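PDB 1YB3: hypothetical protein from Pyrococcus furiosus, which is of unknown function, belonging to the DUF3201 family of conserved proteins and coming from a hyperthermophilic archaeon. Local coordinates for residues V86-K91 and E142-F147; S95-E100 and R170-L175; K108-G113 and F121-H126. All coordinates share one frame; numbering follows the deposited sequence. Where two conformers were deposited one is given.

Contact 1 of 3, residues V86-K91 and E142-F147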
loop_
_atom_site.group_PDB
_atom_site.type_symbol
_atom_site.label_atom_id
_atom_site.label_comp_id
_atom_site.label_asym_id
_atom_site.label_seq_id
_atom_site.Cartn_x
_atom_site.Cartn_y
_atom_site.Cartn_z
ATOM N N VAL A 86 0.326 -1.695 1.901
ATOM C CA VAL A 86 -1.072 -1.318 2.081
ATOM C C VAL A 86 -1.603 -1.992 3.330
ATOM O O VAL A 86 -1.286 -3.161 3.576
ATOM C CB VAL A 86 -1.931 -1.695 0.820
ATOM C CG1 VAL A 86 -1.758 -3.151 0.447
ATOM C CG2 VAL A 86 -3.420 -1.318 1.011
ATOM N N PHE A 87 -2.398 -1.262 4.124
ATOM C CA PHE A 87 -3.110 -1.862 5.245
ATOM C C PHE A 87 -4.587 -1.582 5.102
ATOM O O PHE A 87 -4.964 -0.468 4.725
ATOM C CB PHE A 87 -2.635 -1.269 6.568
ATOM C CG PHE A 87 -1.364 -1.903 7.084
ATOM C CD1 PHE A 87 -1.432 -3.008 7.915
ATOM C CD2 PHE A 87 -0.128 -1.383 6.740
ATOM C CE1 PHE A 87 -0.276 -3.619 8.400
ATOM C CE2 PHE A 87 1.060 -1.994 7.233
ATOM C CZ PHE A 87 0.963 -3.098 8.052
ATOM N N ALA A 88 -5.393 -2.590 5.431
ATOM C CA ALA A 88 -6.854 -2.490 5.382
ATOM C C ALA A 88 -7.379 -2.451 6.800
ATOM O O ALA A 88 -6.957 -3.265 7.646
ATOM C CB ALA A 88 -7.442 -3.686 4.643
ATOM N N PHE A 89 -8.331 -1.552 7.054
ATOM C CA PHE A 89 -8.974 -1.458 8.361
ATOM C C PHE A 89 -10.501 -1.382 8.196
ATOM O O PHE A 89 -10.977 -0.752 7.236
ATOM C CB PHE A 89 -8.496 -0.224 9.121
ATOM C CG PHE A 89 -7.003 -0.188 9.369
ATOM C CD1 PHE A 89 -6.408 -1.092 10.255
ATOM C CD2 PHE A 89 -6.204 0.771 8.752
ATOM C CE1 PHE A 89 -5.015 -1.052 10.483
ATOM C CE2 PHE A 89 -4.830 0.821 8.995
ATOM C CZ PHE A 89 -4.245 -0.100 9.862
ATOM N N PRO A 90 -11.262 -2.008 9.125
ATOM C CA PRO A 90 -12.721 -1.835 9.087
ATOM C C PRO A 90 -13.110 -0.367 9.270
ATOM O O PRO A 90 -12.566 0.334 10.118
ATOM C CB PRO A 90 -13.221 -2.683 10.270
ATOM C CG PRO A 90 -12.114 -3.613 10.602
ATOM C CD PRO A 90 -10.840 -2.877 10.244
ATOM N N LYS A 91 -14.066 0.090 8.462
ATOM C CA LYS A 91 -14.528 1.472 8.488
ATOM C C LYS A 91 -14.882 1.951 9.909
ATOM O O LYS A 91 -14.571 3.082 10.280
ATOM C CB LYS A 91 -15.736 1.609 7.534
ATOM C CG LYS A 91 -16.393 2.977 7.445
ATOM C CD LYS A 91 -17.474 3.014 6.328
ATOM C CE LYS A 91 -18.729 2.214 6.677
ATOM N NZ LYS A 91 -19.861 2.461 5.702
ATOM N N GLU A 142 -18.612 0.647 1.358
ATOM C CA GLU A 142 -17.373 -0.117 1.553
ATOM C C GLU A 142 -17.077 -0.342 3.043
ATOM O O GLU A 142 -17.045 0.611 3.824
ATOM C CB GLU A 142 -16.197 0.576 0.846
ATOM C CG GLU A 142 -16.332 0.707 -0.696
ATOM C CD GLU A 142 -16.233 -0.614 -1.444
ATOM O OE1 GLU A 142 -15.390 -1.461 -1.091
ATOM O OE2 GLU A 142 -17.000 -0.812 -2.410
ATOM N N GLU A 143 -16.888 -1.604 3.430
ATOM C CA GLU A 143 -16.614 -1.962 4.825
ATOM C C GLU A 143 -15.120 -1.881 5.186
ATOM O O GLU A 143 -14.774 -1.421 6.273
ATOM C CB GLU A 143 -17.175 -3.353 5.144
ATOM C CG GLU A 143 -16.707 -3.990 6.466
ATOM C CD GLU A 143 -17.015 -3.155 7.713
ATOM O OE1 GLU A 143 -17.838 -2.204 7.645
ATOM O OE2 GLU A 143 -16.425 -3.463 8.771
HETATM N N MSE A 144 -14.259 -2.336 4.281
HETATM C CA MSE A 144 -12.798 -2.323 4.513
HETATM C C MSE A 144 -12.181 -1.179 3.716
HETATM O O MSE A 144 -12.434 -1.049 2.508
HETATM C CB MSE A 144 -12.174 -3.661 4.087
HETATM C CG MSE A 144 -12.724 -4.884 4.827
HETATM SE SE MSE A 144 -12.344 -4.801 6.747
HETATM C CE MSE A 144 -10.434 -4.588 6.627
ATOM N N ILE A 145 -11.388 -0.339 4.383
ATOM C CA ILE A 145 -10.747 0.795 3.724
ATOM C C ILE A 145 -9.245 0.546 3.699
ATOM O O ILE A 145 -8.652 0.275 4.744
ATOM C CB ILE A 145 -11.022 2.144 4.455
ATOM C CG1 ILE A 145 -12.531 2.340 4.768
ATOM C CG2 ILE A 145 -10.401 3.341 3.702
ATOM C CD1 ILE A 145 -13.493 2.199 3.548
ATOM N N ASN A 146 -8.655 0.640 2.508
ATOM C CA ASN A 146 -7.234 0.391 2.295
ATOM C C ASN A 146 -6.456 1.683 2.180
ATOM O O ASN A 146 -6.902 2.646 1.526
ATOM C CB ASN A 146 -7.013 -0.409 1.012
ATOM C CG ASN A 146 -7.584 -1.792 1.087
ATOM O OD1 ASN A 146 -6.933 -2.716 1.545
ATOM N ND2 ASN A 146 -8.816 -1.952 0.608
ATOM N N PHE A 147 -5.263 1.703 2.799
ATOM C CA PHE A 147 -4.355 2.841 2.766
ATOM C C PHE A 147 -3.061 2.316 2.179
ATOM O O PHE A 147 -2.404 1.489 2.804
ATOM C CB PHE A 147 -4.104 3.342 4.197
ATOM C CG PHE A 147 -5.354 3.839 4.868
ATOM C CD1 PHE A 147 -5.654 5.205 4.891
ATOM C CD2 PHE A 147 -6.278 2.918 5.406
ATOM C CE1 PHE A 147 -6.855 5.667 5.474
ATOM C CE2 PHE A 147 -7.472 3.354 5.978
ATOM C CZ PHE A 147 -7.763 4.739 6.012
#
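Phe-87 with Phe-147 and Phe-89 with Ile-145 form two hydrogen-bonded pairs of an antiparallel ladder, which makes strands 82-90 and 144-150 neighbours inside the seven-stranded antiparallel sheet of this protein. The register rests on reciprocal backbone bonds: Phe-87 N gives to Phe-147 O at 3.1 Å, Phe-147 N returns one to Phe-87 O, and Phe-89 and Ile-145 exchange bonds in the same manner. The return bond from Ile-145 N to Phe-89 O, 2.9 Å long, is almost straight (178° at the hydrogen). A fifth bond, Lys-91 N to Glu-143 O at 2.8 Å, carries the pairing just past the strand ends and meets its carbonyl nearly head-on (169° at the oxygen). At the non-hydrogen-bonded pair of Ala-88 and Asn-146, the CA of Ala-88 makes a CH...O contact with Ile-145 O instead.

One face carries Ala-88, Pro-90, Met-144 and Asn-146. The selenomethionine Met-144 bends at both of its outer torsions, laying SE alongside Pro-90 and bringing its CE within 3.7 Å of Ala-88 CB. Asn-146 leans over the same methyl, with OD1 3.3 Å from Ala-88 CB, while its ND2 makes a weak hydrogen bond to Gly-113 O on the far side. On the other face Phe-89 and Phe-147 cross at about a right angle, and Phe-147 CE2 lies in the plane of the Phe-89 ring, at its edge, 4.0 Å from Phe-89 CD2.

Farther out, Phe-98 meets Phe-147 edge-to-face and Phe-165 lies nearly parallel to Phe-87, so helices 96-105 and 155-171 cover this aromatic face. Ile-137 of helix 130-138 touches both Ile-145 and Lys-91, whose chain runs extended to CD, 3.5 Å from Glu-142 O, and then bends at chi3 (71°), keeping CE near that oxygen too.

Contact 2 of 3, residues S95-E100 and R170-L175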
loop_
_atom_site.group_PDB
_atom_site.type_symbol
_atom_site.label_atom_id
_atom_site.label_comp_id
_atom_site.label_asym_id
_atom_site.label_seq_id
_atom_site.Cartn_x
_atom_site.Cartn_y
_atom_site.Cartn_z
ATOM N N SER A 95 -11.615 7.101 11.805
ATOM C CA SER A 95 -12.125 8.378 12.264
ATOM C C SER A 95 -11.615 9.435 11.310
ATOM O O SER A 95 -10.616 9.212 10.611
ATOM C CB SER A 95 -11.635 8.661 13.690
ATOM O OG SER A 95 -10.220 8.737 13.736
ATOM N N LYS A 96 -12.293 10.583 11.286
ATOM C CA LYS A 96 -11.888 11.706 10.459
ATOM C C LYS A 96 -10.436 12.107 10.744
ATOM O O LYS A 96 -9.674 12.377 9.811
ATOM C CB LYS A 96 -12.843 12.894 10.667
ATOM C CG LYS A 96 -12.502 14.153 9.872
ATOM C CD LYS A 96 -13.478 15.279 10.237
ATOM C CE LYS A 96 -12.776 16.627 10.324
ATOM N NZ LYS A 96 -13.649 17.710 10.894
ATOM N N GLU A 97 -10.054 12.119 12.024
ATOM C CA GLU A 97 -8.695 12.540 12.404
ATOM C C GLU A 97 -7.607 11.600 11.880
ATOM O O GLU A 97 -6.558 12.059 11.431
ATOM C CB GLU A 97 -8.534 12.751 13.913
ATOM C CG GLU A 97 -7.344 13.670 14.234
ATOM C CD GLU A 97 -7.050 13.802 15.713
ATOM O OE1 GLU A 97 -7.947 13.530 16.540
ATOM O OE2 GLU A 97 -5.909 14.193 16.047
ATOM N N PHE A 98 -7.860 10.289 11.930
ATOM C CA PHE A 98 -6.896 9.338 11.350
ATOM C C PHE A 98 -6.704 9.619 9.855
ATOM O O PHE A 98 -5.581 9.710 9.375
ATOM C CB PHE A 98 -7.322 7.895 11.565
ATOM C CG PHE A 98 -6.391 6.891 10.917
ATOM C CD1 PHE A 98 -5.115 6.649 11.451
ATOM C CD2 PHE A 98 -6.776 6.216 9.761
ATOM C CE1 PHE A 98 -4.249 5.731 10.860
ATOM C CE2 PHE A 98 -5.919 5.288 9.152
ATOM C CZ PHE A 98 -4.647 5.043 9.702
ATOM N N ILE A 99 -7.811 9.786 9.138
ATOM C CA ILE A 99 -7.775 10.113 7.712
ATOM C C ILE A 99 -6.946 11.380 7.435
ATOM O O ILE A 99 -6.076 11.379 6.555
ATOM C CB ILE A 99 -9.216 10.280 7.132
ATOM C CG1 ILE A 99 -10.078 9.032 7.396
ATOM C CG2 ILE A 99 -9.174 10.697 5.665
ATOM C CD1 ILE A 99 -9.493 7.707 6.967
ATOM N N GLU A 100 -7.212 12.452 8.195
ATOM C CA GLU A 100 -6.448 13.709 8.066
ATOM C C GLU A 100 -4.938 13.505 8.304
ATOM O O GLU A 100 -4.093 14.020 7.551
ATOM C CB GLU A 100 -6.988 14.793 9.018
ATOM C CG GLU A 100 -8.398 15.265 8.679
ATOM C CD GLU A 100 -8.996 16.181 9.734
ATOM O OE1 GLU A 100 -8.577 16.120 10.916
ATOM O OE2 GLU A 100 -9.907 16.956 9.375
ATOM N N ARG A 170 -0.728 2.823 15.674
ATOM C CA ARG A 170 -0.713 2.575 17.127
ATOM C C ARG A 170 -1.429 3.691 17.898
ATOM O O ARG A 170 -2.171 3.421 18.850
ATOM C CB ARG A 170 0.729 2.420 17.642
ATOM C CG ARG A 170 1.393 1.113 17.291
ATOM C CD ARG A 170 2.584 0.854 18.220
ATOM N NE ARG A 170 3.316 -0.349 17.837
ATOM C CZ ARG A 170 4.529 -0.348 17.301
ATOM N NH1 ARG A 170 5.172 0.804 17.078
ATOM N NH2 ARG A 170 5.105 -1.503 16.987
ATOM N N ARG A 171 -1.223 4.938 17.475
ATOM C CA ARG A 171 -1.871 6.101 18.111
ATOM C C ARG A 171 -3.400 6.025 18.083
ATOM O O ARG A 171 -4.073 6.564 18.972
ATOM C CB ARG A 171 -1.448 7.404 17.439
ATOM C CG ARG A 171 -0.036 7.892 17.718
ATOM C CD ARG A 171 0.194 9.253 16.997
ATOM N NE ARG A 171 -0.922 10.175 17.219
ATOM C CZ ARG A 171 -1.352 11.092 16.352
ATOM N NH1 ARG A 171 -0.773 11.248 15.162
ATOM N NH2 ARG A 171 -2.383 11.861 16.679
ATOM N N TYR A 172 -3.938 5.364 17.055
ATOM C CA TYR A 172 -5.372 5.186 16.900
ATOM C C TYR A 172 -5.864 3.782 17.260
ATOM O O TYR A 172 -7.012 3.428 16.959
ATOM C CB TYR A 172 -5.783 5.571 15.467
ATOM C CG TYR A 172 -5.693 7.064 15.236
ATOM C CD1 TYR A 172 -6.799 7.889 15.460
ATOM C CD2 TYR A 172 -4.493 7.660 14.841
ATOM C CE1 TYR A 172 -6.723 9.261 15.270
ATOM C CE2 TYR A 172 -4.407 9.041 14.640
ATOM C CZ TYR A 172 -5.530 9.830 14.864
ATOM O OH TYR A 172 -5.451 11.195 14.682
ATOM N N ASN A 173 -4.995 2.989 17.902
ATOM C CA ASN A 173 -5.342 1.642 18.351
ATOM C C ASN A 173 -5.684 0.700 17.198
ATOM O O ASN A 173 -6.485 -0.235 17.345
ATOM C CB ASN A 173 -6.508 1.685 19.360
ATOM C CG ASN A 173 -6.599 0.426 20.172
ATOM O OD1 ASN A 173 -5.594 -0.034 20.703
ATOM N ND2 ASN A 173 -7.795 -0.158 20.254
ATOM N N LEU A 174 -5.076 0.962 16.049
ATOM C CA LEU A 174 -5.311 0.170 14.835
ATOM C C LEU A 174 -4.289 -0.953 14.638
ATOM O O LEU A 174 -4.616 -1.996 14.032
ATOM C CB LEU A 174 -5.329 1.086 13.597
ATOM C CG LEU A 174 -6.503 2.075 13.499
ATOM C CD1 LEU A 174 -6.261 3.021 12.345
ATOM C CD2 LEU A 174 -7.850 1.375 13.351
ATOM N N LEU A 175 -3.058 -0.734 15.124
ATOM C CA LEU A 175 -1.992 -1.732 15.015
ATOM C C LEU A 175 -1.148 -1.785 16.269
ATOM O O LEU A 175 -1.423 -1.078 17.237
ATOM C CB LEU A 175 -1.079 -1.470 13.816
ATOM C CG LEU A 175 -1.642 -1.747 12.414
ATOM C CD1 LEU A 175 -0.612 -1.313 11.360
ATOM C CD2 LEU A 175 -2.042 -3.193 12.224
ATOM O OXT LEU A 175 -0.188 -2.539 16.272
#
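Phe-98 turns its ring edge to the face of Tyr-172 in a T-shaped pair, the centroids 5.4 Å apart and the planes at 69°. The nearest ring atoms, Phe-98 CD1 and Tyr-172 CD2, are 3.6 Å apart. The CB of Phe-98 belongs to the same approach: it stands 3.9 Å from the centroid of the Tyr-172 ring, almost on the ring normal, a CH-pi contact. With CG placed opposite the backbone N (chi1 177°), the Phe-98 ring runs on past the tyrosine and offers a face of its own to Leu-174, whose CD1 sits over the ring centre, 3.7 Å from the Phe-98 centroid. Phe-98 therefore gives an edge to one partner and a face to the other.

These side chains join the first turn of helix 96-105 to the end of helix 155-171. Ser-95 is the N-cap of the former, its OG taking a weak hydrogen bond from Phe-98 N at 3.4 Å. The latter closes in a Schellman motif with Asn-173, of positive phi, as its C-prime residue. Its capping bonds run from Asn-173 N to Arg-170 O (3.0 Å) and from Leu-174 N to Ala-169 O, and the chain they turn aside delivers Leu-174 to the phenylalanine.

The hydroxyl of Tyr-172 is hydrogen-bonded to Asp-101 one turn along the first helix, which fixes the far end of the ring. Glu-97 crosses this hydroxyl at about a right angle, its carboxylate perpendicular to the ring, but the angle between Glu-97 OE2 and Tyr-172 OH is too poor for a hydrogen bond. Beside the tyrosine, the Arg-171 guanidinium has Tyr-172 CE2 4.0 Å above its centre, and its NH1 reaches Asp-101 only in a long, weak ion pair.

Contact 3 of 3, residues K108-G113 and F121-H126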
loop_
_atom_site.group_PDB
_atom_site.type_symbol
_atom_site.label_atom_id
_atom_site.label_comp_id
_atom_site.label_asym_id
_atom_site.label_seq_id
_atom_site.Cartn_x
_atom_site.Cartn_y
_atom_site.Cartn_z
ATOM N N LYS A 108 3.056 9.429 -1.683
ATOM C CA LYS A 108 2.336 8.726 -2.767
ATOM C C LYS A 108 1.293 7.802 -2.169
ATOM O O LYS A 108 1.448 6.570 -2.199
ATOM C CB LYS A 108 3.322 7.953 -3.667
ATOM C CG LYS A 108 4.371 8.854 -4.328
ATOM C CD LYS A 108 5.242 8.080 -5.302
ATOM C CE LYS A 108 6.472 8.895 -5.679
ATOM N NZ LYS A 108 7.379 8.128 -6.581
ATOM N N LEU A 109 0.255 8.418 -1.612
ATOM C CA LEU A 109 -0.814 7.733 -0.895
ATOM C C LEU A 109 -2.073 7.582 -1.726
ATOM O O LEU A 109 -2.501 8.515 -2.414
ATOM C CB LEU A 109 -1.161 8.536 0.371
ATOM C CG LEU A 109 -2.352 8.096 1.218
ATOM C CD1 LEU A 109 -2.021 6.795 1.939
ATOM C CD2 LEU A 109 -2.693 9.198 2.215
ATOM N N PHE A 110 -2.672 6.407 -1.616
ATOM C CA PHE A 110 -4.003 6.124 -2.156
ATOM C C PHE A 110 -4.867 5.567 -1.031
ATOM O O PHE A 110 -4.411 4.755 -0.222
ATOM C CB PHE A 110 -3.932 5.069 -3.281
ATOM C CG PHE A 110 -3.093 5.480 -4.473
ATOM C CD1 PHE A 110 -3.699 5.995 -5.614
ATOM C CD2 PHE A 110 -1.707 5.342 -4.456
ATOM C CE1 PHE A 110 -2.915 6.369 -6.740
ATOM C CE2 PHE A 110 -0.919 5.705 -5.552
ATOM C CZ PHE A 110 -1.532 6.230 -6.704
ATOM N N ILE A 111 -6.135 5.975 -0.994
ATOM C CA ILE A 111 -7.079 5.390 -0.047
ATOM C C ILE A 111 -8.273 4.923 -0.869
ATOM O O ILE A 111 -8.846 5.720 -1.615
ATOM C CB ILE A 111 -7.569 6.418 0.987
ATOM C CG1 ILE A 111 -6.377 7.096 1.682
ATOM C CG2 ILE A 111 -8.502 5.767 2.011
ATOM C CD1 ILE A 111 -6.785 8.294 2.578
ATOM N N TYR A 112 -8.604 3.650 -0.737
ATOM C CA TYR A 112 -9.594 3.018 -1.628
ATOM C C TYR A 112 -10.330 1.888 -0.948
ATOM O O TYR A 112 -9.857 1.353 0.037
ATOM C CB TYR A 112 -8.926 2.545 -2.935
ATOM C CG TYR A 112 -7.720 1.626 -2.807
ATOM C CD1 TYR A 112 -7.869 0.249 -2.607
ATOM C CD2 TYR A 112 -6.419 2.142 -2.917
ATOM C CE1 TYR A 112 -6.736 -0.607 -2.509
ATOM C CE2 TYR A 112 -5.291 1.310 -2.827
ATOM C CZ TYR A 112 -5.455 -0.060 -2.618
ATOM O OH TYR A 112 -4.346 -0.893 -2.531
ATOM N N GLY A 113 -11.511 1.535 -1.468
ATOM C CA GLY A 113 -12.272 0.395 -0.953
ATOM C C GLY A 113 -11.798 -0.932 -1.517
ATOM O O GLY A 113 -10.597 -1.149 -1.686
ATOM N N PHE A 121 -11.089 6.790 -2.713
ATOM C CA PHE A 121 -11.446 7.864 -1.792
ATOM C C PHE A 121 -10.458 9.034 -1.841
ATOM O O PHE A 121 -10.858 10.201 -1.709
ATOM C CB PHE A 121 -11.559 7.327 -0.361
ATOM C CG PHE A 121 -12.623 6.290 -0.181
ATOM C CD1 PHE A 121 -13.981 6.642 -0.222
ATOM C CD2 PHE A 121 -12.281 4.953 0.037
ATOM C CE1 PHE A 121 -14.967 5.668 -0.051
ATOM C CE2 PHE A 121 -13.267 3.976 0.206
ATOM C CZ PHE A 121 -14.610 4.340 0.175
ATOM N N TYR A 122 -9.175 8.707 -2.023
ATOM C CA TYR A 122 -8.107 9.695 -2.113
ATOM C C TYR A 122 -7.062 9.172 -3.084
ATOM O O TYR A 122 -6.686 7.991 -3.034
ATOM C CB TYR A 122 -7.478 9.934 -0.729
ATOM C CG TYR A 122 -6.297 10.888 -0.712
ATOM C CD1 TYR A 122 -6.485 12.272 -0.551
ATOM C CD2 TYR A 122 -4.988 10.405 -0.828
ATOM C CE1 TYR A 122 -5.387 13.145 -0.530
ATOM C CE2 TYR A 122 -3.897 11.256 -0.814
ATOM C CZ TYR A 122 -4.092 12.626 -0.653
ATOM O OH TYR A 122 -2.991 13.456 -0.626
ATOM N N ASN A 123 -6.622 10.052 -3.977
ATOM C CA ASN A 123 -5.520 9.800 -4.899
ATOM C C ASN A 123 -4.599 11.004 -4.800
ATOM O O ASN A 123 -5.027 12.128 -5.078
ATOM C CB ASN A 123 -6.056 9.646 -6.336
ATOM C CG ASN A 123 -4.990 9.204 -7.324
ATOM O OD1 ASN A 123 -3.862 9.652 -7.268
ATOM N ND2 ASN A 123 -5.366 8.329 -8.261
ATOM N N PHE A 124 -3.347 10.780 -4.397
ATOM C CA PHE A 124 -2.407 11.890 -4.136
ATOM C C PHE A 124 -2.092 12.717 -5.386
ATOM O O PHE A 124 -1.614 13.852 -5.280
ATOM C CB PHE A 124 -1.097 11.350 -3.554
ATOM C CG PHE A 124 -0.140 10.827 -4.592
ATOM C CD1 PHE A 124 0.905 11.629 -5.064
ATOM C CD2 PHE A 124 -0.269 9.521 -5.086
ATOM C CE1 PHE A 124 1.815 11.139 -6.026
ATOM C CE2 PHE A 124 0.630 9.015 -6.037
ATOM C CZ PHE A 124 1.677 9.833 -6.513
ATOM N N GLU A 125 -2.310 12.130 -6.561
ATOM C CA GLU A 125 -2.057 12.830 -7.822
ATOM C C GLU A 125 -3.109 13.896 -8.109
ATOM O O GLU A 125 -2.842 14.864 -8.832
ATOM C CB GLU A 125 -1.960 11.847 -8.982
ATOM C CG GLU A 125 -0.781 10.912 -8.863
ATOM C CD GLU A 125 -0.046 10.740 -10.163
ATOM O OE1 GLU A 125 -0.695 10.818 -11.233
ATOM O OE2 GLU A 125 1.188 10.535 -10.116
ATOM N N HIS A 126 -4.302 13.702 -7.558
ATOM C CA HIS A 126 -5.332 14.735 -7.561
ATOM C C HIS A 126 -5.972 14.846 -6.177
ATOM O O HIS A 126 -7.104 14.412 -5.972
ATOM C CB HIS A 126 -6.363 14.537 -8.696
ATOM C CG HIS A 126 -6.927 13.150 -8.803
ATOM N ND1 HIS A 126 -6.421 12.208 -9.674
ATOM C CD2 HIS A 126 -7.986 12.565 -8.191
ATOM C CE1 HIS A 126 -7.130 11.095 -9.577
ATOM N NE2 HIS A 126 -8.085 11.286 -8.682
#
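Phe-124 takes a chi1 of 82°, which sets CG between its own N and carbonyl carbon and brings the ring over Lys-108, whose CA lies 3.6 Å from the ring centroid in a CH-pi contact. Phe-110, with chi1 at -61°, turns a face to the edge of that ring; this offset edge-to-face pair has planes 89° apart, and Phe-110 CZ comes within 3.6 Å of Phe-124 CE2. Glu-125 CG lies over the rim of the Phe-124 face away from Lys-108 CA. An exchange of Phe-124 for alanine is likely to leave the Phe-110 face without its edge partner and Lys-108 CA without its ring.

The segments form the hairpin of strands 108-112 and 120-123, whose pairing carries a classic beta bulge: Phe-121 and Tyr-122 both stand opposite Ile-111. Its O accepts from Phe-121 N at 2.7 Å and from Tyr-122 N at 3.0 Å, the latter donor in the carbonyl plane, while Ile-111 N gives to Tyr-122 O. At the ladder's end Asn-123, the non-hydrogen-bonded partner of Phe-110, accepts at OD1 from Glu-125 N at 3.0 Å, an Asx turn within the type I turn 123-126, and its side chain runs beside Phe-110, amide and ring planes steeply inclined.

From the N terminus, helix 11-35 and the early strands precede all three contacts. Strand 82-90 opens contact 1, and helix 96-105 soon opens contact 2. Contact 3 opens and closes next, a short hairpin of 108-113 and 121-126 nested within both longer loops. Residues 142-147 then close contact 1 and 170-175 close contact 2, so these two cross along the chain. In space strand 144-150 is the hub: it lies between strands 82-90 and 108-112, with Asn-146 N probably hydrogen-bonded to Tyr-112 O, while Phe-147 CZ packs 3.6 Å from Ile-99 CD1 of helix 96-105. Contacts 2 and 3 do not touch; their centres are about 17 Å apart.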